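Local structure of purine-binding protein BAB2_0673 (Brucella melitensis biovar Abortus, 3S99) at residues Y137-M146 with M293-T304; D180-V188 with Y346-P355. The protein binds adenine and probably other purines such as guanine, and may serve an ABC-type uptake system for these ligands. One frame throughout, in Å; residues are numbered along the deposited sequence.

Overall arrangement
Both contacts involve the mixed sheet: contact 1 packs helices beside it, and contact 2 covers its edge strand 182-187. Contact 1 sets helix 132-146 against helix 295-310, two helices running nearly antiparallel; half of its touching residues are buried. Contact 2 lays the C-terminal loop 346-355 along the edge strand and is also partly buried, but a water and several polar groups take part. Contact 1 is apolar, with no hydrogen bond between its segments. Contact 2 turns on a hydrogen-bonded group of indole, phenol and carboxylate at the sheet's edge. Their centres lie 21 Å apart, and Phe181 joins them by packing on Ala143 and Ala144.

Contact 1 of 2, residues Y137-M146 with M293-T304; sequences YVQGVIAAKM and MPDDVKKLAEET
Ile142 lies along the middle of the seam between helices 132-146 and 295-310, touching three residues of the second segment. Its CD1 is 3.9 Å from Ala301 CB. The torsion of Ile142 (chi1 -66°) sets CG1 beside the backbone N and CG2 anti to it; CG1 and CD1 meet Ala301, and CG2 meets Val297 CG1 and the methyl end of Met293. One turn earlier, Val138 CG1 rests on Ala301. One turn later, Met146 points its bent chain at the start of the second helix. Its SD is 3.6 Å from Pro294 CD, tip to tip, and 3.8 Å from Met293 CB, where the two methionines cross at about a right angle.

A second row runs on the more exposed side. Val141 CG1 is 3.6 Å from Leu300 CD2. Lys145 CE reaches Leu300 CD2 as well, at 3.7 Å. The lysine thus contributes its aliphatic chain, while its CB packs on Val297.

Tyr137 packs at the far end. Thr304 CG2 meets the edge of the Tyr137 ring, in its plane, 3.8 Å from CD1. With chi1 -51°, Thr304 OG1 stands beside the backbone N and donates to Leu300 O (2.6 Å), above the carbonyl plane, while CG2, anti to that N, faces the first helix. Thr304 N reaches Leu300 O from the opposite face.

The segment axes come within 9.6 Å at 158°, nearly antiparallel. Beyond the seam, Ile142 also touches Phe233 and Thr249 of the mixed sheet, and Ala301 touches Phe290. The contact is plain helix packing away from the adenine site. No hydrogen bond crosses it, so cohesion rests on apolar fit, and the Thr304 hydroxyl is satisfied within its own helix.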
loop_
_atom_site.group_PDB
_atom_site.type_symbol
_atom_site.label_atom_id
_atom_site.label_comp_id
_atom_site.label_asym_id
_atom_site.label_seq_id
_atom_site.Cartn_x
_atom_site.Cartn_y
_atom_site.Cartn_z
ATOM N N TYR A 137 4.801 -1.565 -10.239
ATOM C CA TYR A 137 5.387 -1.948 -11.509
ATOM C C TYR A 137 5.279 -0.808 -12.490
ATOM O O TYR A 137 6.269 -0.431 -13.110
ATOM C CB TYR A 137 4.737 -3.214 -12.050
ATOM C CG TYR A 137 5.419 -3.767 -13.264
ATOM C CD1 TYR A 137 4.992 -3.403 -14.539
ATOM C CD2 TYR A 137 6.479 -4.671 -13.149
ATOM C CE1 TYR A 137 5.586 -3.912 -15.649
ATOM C CE2 TYR A 137 7.063 -5.208 -14.259
ATOM C CZ TYR A 137 6.627 -4.818 -15.498
ATOM O OH TYR A 137 7.219 -5.317 -16.606
ATOM N N VAL A 138 4.087 -0.231 -12.594
ATOM C CA VAL A 138 3.862 0.936 -13.388
ATOM C C VAL A 138 4.789 2.089 -13.008
ATOM O O VAL A 138 5.370 2.733 -13.867
ATOM C CB VAL A 138 2.405 1.446 -13.256
ATOM C CG1 VAL A 138 2.182 2.549 -14.237
ATOM C CG2 VAL A 138 1.401 0.318 -13.459
ATOM N N GLN A 139 4.953 2.341 -11.697
ATOM C CA GLN A 139 5.853 3.403 -11.285
ATOM C C GLN A 139 7.291 3.115 -11.697
ATOM O O GLN A 139 8.055 4.037 -11.971
ATOM C CB GLN A 139 5.724 3.666 -9.750
ATOM C CG GLN A 139 4.321 4.126 -9.398
ATOM C CD GLN A 139 4.061 4.565 -7.966
ATOM O OE1 GLN A 139 3.121 5.323 -7.746
ATOM N NE2 GLN A 139 4.839 4.066 -6.990
ATOM N N GLY A 140 7.690 1.850 -11.692
ATOM C CA GLY A 140 9.047 1.490 -12.054
ATOM C C GLY A 140 9.281 1.779 -13.526
ATOM O O GLY A 140 10.323 2.326 -13.913
ATOM N N VAL A 141 8.294 1.433 -14.351
ATOM C CA VAL A 141 8.355 1.737 -15.782
ATOM C C VAL A 141 8.556 3.246 -15.963
ATOM O O VAL A 141 9.428 3.684 -16.715
ATOM C CB VAL A 141 7.095 1.262 -16.510
ATOM C CG1 VAL A 141 7.082 1.783 -17.952
ATOM C CG2 VAL A 141 7.014 -0.284 -16.477
ATOM N N ILE A 142 7.747 4.037 -15.269
ATOM C CA ILE A 142 7.810 5.496 -15.389
ATOM C C ILE A 142 9.166 5.988 -14.916
ATOM O O ILE A 142 9.788 6.815 -15.577
ATOM C CB ILE A 142 6.688 6.209 -14.572
ATOM C CG1 ILE A 142 5.285 5.875 -15.152
ATOM C CG2 ILE A 142 6.904 7.697 -14.580
ATOM C CD1 ILE A 142 4.114 6.048 -14.139
ATOM N N ALA A 143 9.618 5.476 -13.773
ATOM C CA ALA A 143 10.870 5.896 -13.196
ATOM C C ALA A 143 12.031 5.675 -14.159
ATOM O O ALA A 143 12.889 6.537 -14.301
ATOM C CB ALA A 143 11.133 5.184 -11.876
ATOM N N ALA A 144 12.054 4.523 -14.810
ATOM C CA ALA A 144 13.116 4.208 -15.773
ATOM C C ALA A 144 13.072 5.083 -17.034
ATOM O O ALA A 144 14.118 5.396 -17.598
ATOM C CB ALA A 144 13.093 2.759 -16.127
ATOM N N LYS A 145 11.876 5.483 -17.475
ATOM C CA LYS A 145 11.770 6.477 -18.543
ATOM C C LYS A 145 12.165 7.866 -18.103
ATOM O O LYS A 145 12.730 8.574 -18.909
ATOM C CB LYS A 145 10.374 6.542 -19.168
ATOM C CG LYS A 145 9.956 5.274 -19.880
ATOM C CD LYS A 145 10.810 5.012 -21.096
ATOM C CE LYS A 145 10.243 3.910 -21.991
ATOM N NZ LYS A 145 11.228 3.503 -23.059
ATOM N N MET A 146 11.894 8.257 -16.845
ATOM C CA MET A 146 12.131 9.622 -16.413
ATOM C C MET A 146 13.549 9.896 -15.872
ATOM O O MET A 146 14.120 10.971 -16.101
ATOM C CB MET A 146 11.104 10.034 -15.357
ATOM C CG MET A 146 9.619 10.048 -15.849
ATOM S SD MET A 146 9.278 11.197 -17.199
ATOM C CE MET A 146 9.711 12.744 -16.380
ATOM N N MET A 293 5.099 14.527 -17.013
ATOM C CA MET A 293 5.910 13.582 -17.770
ATOM C C MET A 293 5.526 13.734 -19.238
ATOM O O MET A 293 4.457 14.274 -19.517
ATOM C CB MET A 293 5.650 12.152 -17.267
ATOM C CG MET A 293 4.312 11.603 -17.679
ATOM S SD MET A 293 3.889 9.945 -17.131
ATOM C CE MET A 293 3.754 10.283 -15.352
ATOM N N PRO A 294 6.401 13.311 -20.174
ATOM C CA PRO A 294 6.042 13.413 -21.590
ATOM C C PRO A 294 4.852 12.529 -21.982
ATOM O O PRO A 294 4.577 11.524 -21.325
ATOM C CB PRO A 294 7.328 12.987 -22.322
ATOM C CG PRO A 294 8.429 13.214 -21.342
ATOM C CD PRO A 294 7.822 12.941 -19.997
ATOM N N ASP A 295 4.148 12.916 -23.040
ATOM C CA ASP A 295 2.979 12.174 -23.488
ATOM C C ASP A 295 3.231 10.686 -23.781
ATOM O O ASP A 295 2.322 9.862 -23.608
ATOM C CB ASP A 295 2.357 12.824 -24.731
ATOM C CG ASP A 295 1.582 14.094 -24.406
ATOM O OD1 ASP A 295 1.455 14.447 -23.209
ATOM O OD2 ASP A 295 1.092 14.731 -25.354
ATOM N N ASP A 296 4.434 10.344 -24.246
ATOM C CA ASP A 296 4.708 8.946 -24.573
ATOM C C ASP A 296 4.891 8.131 -23.317
ATOM O O ASP A 296 4.615 6.940 -23.323
ATOM C CB ASP A 296 5.915 8.763 -25.508
ATOM C CG ASP A 296 7.225 9.119 -24.850
ATOM O OD1 ASP A 296 7.926 8.210 -24.338
ATOM O OD2 ASP A 296 7.544 10.325 -24.816
ATOM N N VAL A 297 5.368 8.769 -22.249
ATOM C CA VAL A 297 5.527 8.086 -20.963
ATOM C C VAL A 297 4.153 7.844 -20.323
ATOM O O VAL A 297 3.897 6.758 -19.786
ATOM C CB VAL A 297 6.461 8.828 -20.023
ATOM C CG1 VAL A 297 6.646 8.032 -18.719
ATOM C CG2 VAL A 297 7.807 9.029 -20.695
ATOM N N LYS A 298 3.258 8.834 -20.423
ATOM C CA LYS A 298 1.853 8.656 -20.016
ATOM C C LYS A 298 1.158 7.539 -20.829
ATOM O O LYS A 298 0.462 6.696 -20.274
ATOM C CB LYS A 298 1.111 10.002 -20.158
ATOM C CG LYS A 298 -0.391 9.945 -20.039
ATOM C CD LYS A 298 -1.012 11.357 -20.006
ATOM C CE LYS A 298 -2.405 11.352 -20.630
ATOM N NZ LYS A 298 -3.303 12.422 -20.095
ATOM N N LYS A 299 1.360 7.501 -22.139
ATOM C CA LYS A 299 0.770 6.458 -22.965
ATOM C C LYS A 299 1.244 5.071 -22.525
ATOM O O LYS A 299 0.460 4.140 -22.446
ATOM C CB LYS A 299 1.101 6.698 -24.443
ATOM C CG LYS A 299 0.586 5.604 -25.363
ATOM C CD LYS A 299 0.725 5.938 -26.839
ATOM C CE LYS A 299 0.842 4.637 -27.638
ATOM N NZ LYS A 299 0.776 4.842 -29.083
ATOM N N LEU A 300 2.525 4.953 -22.194
ATOM C CA LEU A 300 3.090 3.681 -21.765
ATOM C C LEU A 300 2.608 3.297 -20.378
ATOM O O LEU A 300 2.297 2.131 -20.127
ATOM C CB LEU A 300 4.627 3.719 -21.845
ATOM C CG LEU A 300 5.334 2.457 -21.326
ATOM C CD1 LEU A 300 4.847 1.230 -22.123
ATOM C CD2 LEU A 300 6.846 2.635 -21.400
ATOM N N ALA A 301 2.510 4.273 -19.480
ATOM C CA ALA A 301 1.937 4.017 -18.155
ATOM C C ALA A 301 0.512 3.507 -18.280
ATOM O O ALA A 301 0.138 2.536 -17.621
ATOM C CB ALA A 301 1.981 5.284 -17.292
ATOM N N GLU A 302 -0.295 4.179 -19.101
ATOM C CA GLU A 302 -1.676 3.721 -19.386
ATOM C C GLU A 302 -1.740 2.301 -19.910
ATOM O O GLU A 302 -2.545 1.492 -19.443
ATOM C CB GLU A 302 -2.354 4.624 -20.405
ATOM C CG GLU A 302 -2.736 5.984 -19.844
ATOM C CD GLU A 302 -3.039 7.048 -20.912
ATOM O OE1 GLU A 302 -2.866 6.810 -22.138
ATOM O OE2 GLU A 302 -3.459 8.145 -20.502
ATOM N N GLU A 303 -0.893 2.014 -20.892
ATOM C CA GLU A 303 -0.817 0.691 -21.487
ATOM C C GLU A 303 -0.401 -0.356 -20.467
ATOM O O GLU A 303 -0.920 -1.453 -20.457
ATOM C CB GLU A 303 0.160 0.680 -22.659
ATOM C CG GLU A 303 -0.407 1.356 -23.901
ATOM C CD GLU A 303 0.610 1.590 -25.001
ATOM O OE1 GLU A 303 1.844 1.428 -24.799
ATOM O OE2 GLU A 303 0.163 1.982 -26.089
ATOM N N THR A 304 0.522 -0.013 -19.595
ATOM C CA THR A 304 0.990 -0.979 -18.602
ATOM C C THR A 304 -0.091 -1.308 -17.576
ATOM O O THR A 304 -0.305 -2.478 -17.248
ATOM C CB THR A 304 2.215 -0.428 -17.925
ATOM O OG1 THR A 304 3.113 -0.032 -18.967
ATOM C CG2 THR A 304 2.849 -1.477 -17.006
#

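Contact 2 of 2, residues D180-V188 with Y346-P355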
loop_
_atom_site.group_PDB
_atom_site.type_symbol
_atom_site.label_atom_id
_atom_site.label_comp_id
_atom_site.label_asym_id
_atom_site.label_seq_id
_atom_site.Cartn_x
_atom_site.Cartn_y
_atom_site.Cartn_z
ATOM N N ASP A 180 19.835 -1.517 -16.142
ATOM C CA ASP A 180 20.811 -1.090 -15.176
ATOM C C ASP A 180 20.242 -0.207 -14.081
ATOM O O ASP A 180 20.997 0.274 -13.264
ATOM C CB ASP A 180 21.986 -0.401 -15.902
ATOM C CG ASP A 180 22.772 -1.375 -16.754
ATOM O OD1 ASP A 180 22.614 -2.581 -16.503
ATOM O OD2 ASP A 180 23.529 -0.964 -17.668
ATOM N N PHE A 181 18.914 -0.062 -14.020
ATOM C CA PHE A 181 18.276 0.786 -13.029
ATOM C C PHE A 181 18.682 0.356 -11.603
ATOM O O PHE A 181 18.761 -0.856 -11.291
ATOM C CB PHE A 181 16.733 0.765 -13.172
ATOM C CG PHE A 181 16.056 1.946 -12.536
ATOM C CD1 PHE A 181 15.524 1.867 -11.242
ATOM C CD2 PHE A 181 15.977 3.142 -13.213
ATOM C CE1 PHE A 181 14.923 2.943 -10.654
ATOM C CE2 PHE A 181 15.360 4.259 -12.613
ATOM C CZ PHE A 181 14.833 4.158 -11.333
ATOM N N ARG A 182 18.916 1.351 -10.744
ATOM C CA ARG A 182 19.262 1.100 -9.354
ATOM C C ARG A 182 18.316 1.832 -8.427
ATOM O O ARG A 182 17.774 2.870 -8.779
ATOM C CB ARG A 182 20.690 1.563 -9.028
ATOM C CG ARG A 182 21.760 1.142 -10.011
ATOM C CD ARG A 182 22.040 -0.336 -9.982
ATOM N NE ARG A 182 22.883 -0.673 -11.134
ATOM C CZ ARG A 182 23.188 -1.905 -11.531
ATOM N NH1 ARG A 182 22.763 -2.973 -10.850
ATOM N NH2 ARG A 182 23.937 -2.063 -12.617
ATOM N N VAL A 183 18.117 1.259 -7.239
ATOM C CA VAL A 183 17.496 1.967 -6.104
ATOM C C VAL A 183 18.448 2.046 -4.915
ATOM O O VAL A 183 19.265 1.148 -4.700
ATOM C CB VAL A 183 16.187 1.301 -5.631
ATOM C CG1 VAL A 183 15.105 1.466 -6.705
ATOM C CG2 VAL A 183 16.431 -0.158 -5.293
ATOM N N LYS A 184 18.339 3.145 -4.165
ATOM C CA LYS A 184 18.993 3.294 -2.866
ATOM C C LYS A 184 17.898 3.271 -1.806
ATOM O O LYS A 184 16.981 4.092 -1.832
ATOM C CB LYS A 184 19.773 4.604 -2.794
ATOM C CG LYS A 184 20.968 4.706 -3.768
ATOM C CD LYS A 184 22.034 5.695 -3.254
ATOM C CE LYS A 184 23.291 5.715 -4.109
ATOM N NZ LYS A 184 23.147 6.624 -5.278
ATOM N N VAL A 185 17.975 2.322 -0.879
ATOM C CA VAL A 185 16.930 2.149 0.113
ATOM C C VAL A 185 17.358 2.667 1.460
ATOM O O VAL A 185 18.447 2.335 1.932
ATOM C CB VAL A 185 16.553 0.673 0.280
ATOM C CG1 VAL A 185 15.428 0.518 1.298
ATOM C CG2 VAL A 185 16.168 0.078 -1.061
ATOM N N ILE A 186 16.499 3.468 2.084
ATOM C CA ILE A 186 16.681 3.839 3.490
ATOM C C ILE A 186 15.465 3.357 4.264
ATOM O O ILE A 186 14.344 3.605 3.825
ATOM C CB ILE A 186 16.835 5.362 3.682
ATOM C CG1 ILE A 186 18.166 5.828 3.090
ATOM C CG2 ILE A 186 16.784 5.720 5.198
ATOM C CD1 ILE A 186 18.509 7.317 3.366
ATOM N N TRP A 187 15.680 2.655 5.382
ATOM C CA TRP A 187 14.561 2.142 6.199
ATOM C C TRP A 187 14.214 3.128 7.303
ATOM O O TRP A 187 15.073 3.563 8.002
ATOM C CB TRP A 187 14.907 0.769 6.801
ATOM C CG TRP A 187 14.949 -0.264 5.755
ATOM C CD1 TRP A 187 16.048 -0.741 5.133
ATOM C CD2 TRP A 187 13.828 -0.909 5.155
ATOM N NE1 TRP A 187 15.694 -1.665 4.178
ATOM C CE2 TRP A 187 14.331 -1.798 4.183
ATOM C CE3 TRP A 187 12.440 -0.831 5.350
ATOM C CZ2 TRP A 187 13.492 -2.601 3.385
ATOM C CZ3 TRP A 187 11.610 -1.647 4.589
ATOM C CH2 TRP A 187 12.140 -2.510 3.598
ATOM N N VAL A 188 12.935 3.463 7.432
ATOM C CA VAL A 188 12.421 4.361 8.486
ATOM C C VAL A 188 12.118 3.571 9.769
ATOM O O VAL A 188 12.155 4.106 10.881
ATOM C CB VAL A 188 11.109 5.061 7.959
ATOM C CG1 VAL A 188 10.340 5.822 9.088
ATOM C CG2 VAL A 188 11.458 6.005 6.839
ATOM N N TYR A 346 15.251 -10.224 -2.265
ATOM C CA TYR A 346 15.187 -9.231 -3.325
ATOM C C TYR A 346 15.446 -9.904 -4.654
ATOM O O TYR A 346 16.071 -10.945 -4.704
ATOM C CB TYR A 346 16.223 -8.134 -3.138
ATOM C CG TYR A 346 15.892 -7.100 -2.095
ATOM C CD1 TYR A 346 14.661 -6.432 -2.095
ATOM C CD2 TYR A 346 16.816 -6.759 -1.124
ATOM C CE1 TYR A 346 14.382 -5.475 -1.147
ATOM C CE2 TYR A 346 16.550 -5.787 -0.185
ATOM C CZ TYR A 346 15.335 -5.141 -0.198
ATOM O OH TYR A 346 15.081 -4.168 0.756
ATOM N N VAL A 347 14.977 -9.290 -5.731
ATOM C CA VAL A 347 15.342 -9.742 -7.083
ATOM C C VAL A 347 16.732 -9.184 -7.434
ATOM O O VAL A 347 17.252 -8.295 -6.729
ATOM C CB VAL A 347 14.276 -9.339 -8.155
ATOM C CG1 VAL A 347 12.987 -10.070 -7.927
ATOM C CG2 VAL A 347 14.029 -7.809 -8.181
ATOM N N ALA A 348 17.340 -9.722 -8.501
ATOM C CA ALA A 348 18.631 -9.224 -9.006
ATOM C C ALA A 348 18.524 -7.744 -9.339
ATOM O O ALA A 348 17.527 -7.292 -9.947
ATOM C CB ALA A 348 19.085 -10.007 -10.258
ATOM N N GLY A 349 19.549 -7.003 -8.929
ATOM C CA GLY A 349 19.669 -5.571 -9.203
ATOM C C GLY A 349 19.477 -4.681 -7.987
ATOM O O GLY A 349 19.882 -3.501 -8.003
ATOM N N VAL A 350 18.849 -5.217 -6.945
ATOM C CA VAL A 350 18.655 -4.471 -5.718
ATOM C C VAL A 350 19.959 -4.571 -4.913
ATOM O O VAL A 350 20.601 -5.636 -4.850
ATOM C CB VAL A 350 17.437 -4.990 -4.897
ATOM C CG1 VAL A 350 17.260 -4.163 -3.602
ATOM C CG2 VAL A 350 16.127 -4.968 -5.752
ATOM N N ASP A 351 20.349 -3.473 -4.285
ATOM C CA ASP A 351 21.627 -3.433 -3.565
ATOM C C ASP A 351 21.477 -3.566 -2.037
ATOM O O ASP A 351 22.429 -3.880 -1.341
ATOM C CB ASP A 351 22.384 -2.165 -3.988
ATOM C CG ASP A 351 22.709 -2.175 -5.490
ATOM O OD1 ASP A 351 23.218 -3.222 -5.978
ATOM O OD2 ASP A 351 22.439 -1.167 -6.188
ATOM N N ASP A 352 20.262 -3.385 -1.536
ATOM C CA ASP A 352 19.991 -3.416 -0.101
ATOM C C ASP A 352 20.179 -4.817 0.545
ATOM O O ASP A 352 20.049 -5.853 -0.114
ATOM C CB ASP A 352 18.579 -2.886 0.125
ATOM C CG ASP A 352 18.270 -2.611 1.591
ATOM O OD1 ASP A 352 19.153 -2.108 2.314
ATOM O OD2 ASP A 352 17.137 -2.869 2.008
ATOM N N LYS A 353 20.542 -4.839 1.825
ATOM C CA LYS A 353 20.609 -6.097 2.581
ATOM C C LYS A 353 19.325 -6.163 3.364
ATOM O O LYS A 353 19.020 -5.234 4.116
ATOM C CB LYS A 353 21.803 -6.142 3.554
ATOM N N LEU A 354 18.575 -7.245 3.198
ATOM C CA LEU A 354 17.291 -7.356 3.855
ATOM C C LEU A 354 17.480 -7.626 5.368
ATOM O O LEU A 354 18.149 -8.599 5.745
ATOM C CB LEU A 354 16.425 -8.425 3.168
ATOM C CG LEU A 354 14.902 -8.213 3.192
ATOM C CD1 LEU A 354 14.489 -6.782 2.893
ATOM C CD2 LEU A 354 14.247 -9.147 2.197
ATOM N N PRO A 355 16.927 -6.730 6.232
ATOM C CA PRO A 355 16.926 -6.899 7.707
ATOM C C PRO A 355 16.335 -8.218 8.201
ATOM O O PRO A 355 17.086 -9.074 8.677
ATOM C CB PRO A 355 16.060 -5.731 8.198
ATOM C CG PRO A 355 16.176 -4.674 7.116
ATOM C CD PRO A 355 16.332 -5.431 5.829
HETATM O O HOH W 1 19.840 -1.120 -6.592
#
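Trp187 points its indole N-H at Asp352, and this bond is the main polar link between strand 182-187 and the C-terminal loop. Trp187 NE1 donates to Asp352 OD2 over 2.9 Å, with an N-H...O angle of 161°. The carboxylate oxygen lies close to the ring plane. It is met on its syn side, and the ring and carboxylate planes are 31° apart. Asp352 OD2 takes a second bond, from Tyr346 OH at 2.7 Å, on its anti lone pair. The tyrosine hydroxyl, Tyr346 OH, also lies at the indole edge, 3.4 Å from Trp187 CZ2.

The faces of the indole are flanked as well. Pro355 CG sits over one face, offset toward the rim. Val185 CG1 lies over the opposite face, likewise offset. Val185 crosses the Asp352 side chain at about a right angle, its CG1 3.9 Å from Asp352 OD2. The aspartate reaches the indole with CG anti to its backbone N (chi1 -169°). Val350 CG1 covers the centre of one face of the Tyr346 ring.

Toward the start of the strand, a water takes over. It accepts from Val183 N at 3.0 Å and can donate to Gly349 O and Asp351 OD2, bridging strand and loop. Arg182 crosses Asp351 obliquely, with CD against OD2; the charged atoms do not touch.

Gln323 bonds to Val350 O and Asp352 O, which helps fix the loop. Trp187 stands about 8 Å from the adenine-binding Trp191, side chain to side chain. Two donors on one carboxylate oxygen would probably favour the ionised form of Asp352 and hold the indole and phenol in fixed orientations, tying the chain's end to the sheet's edge strand.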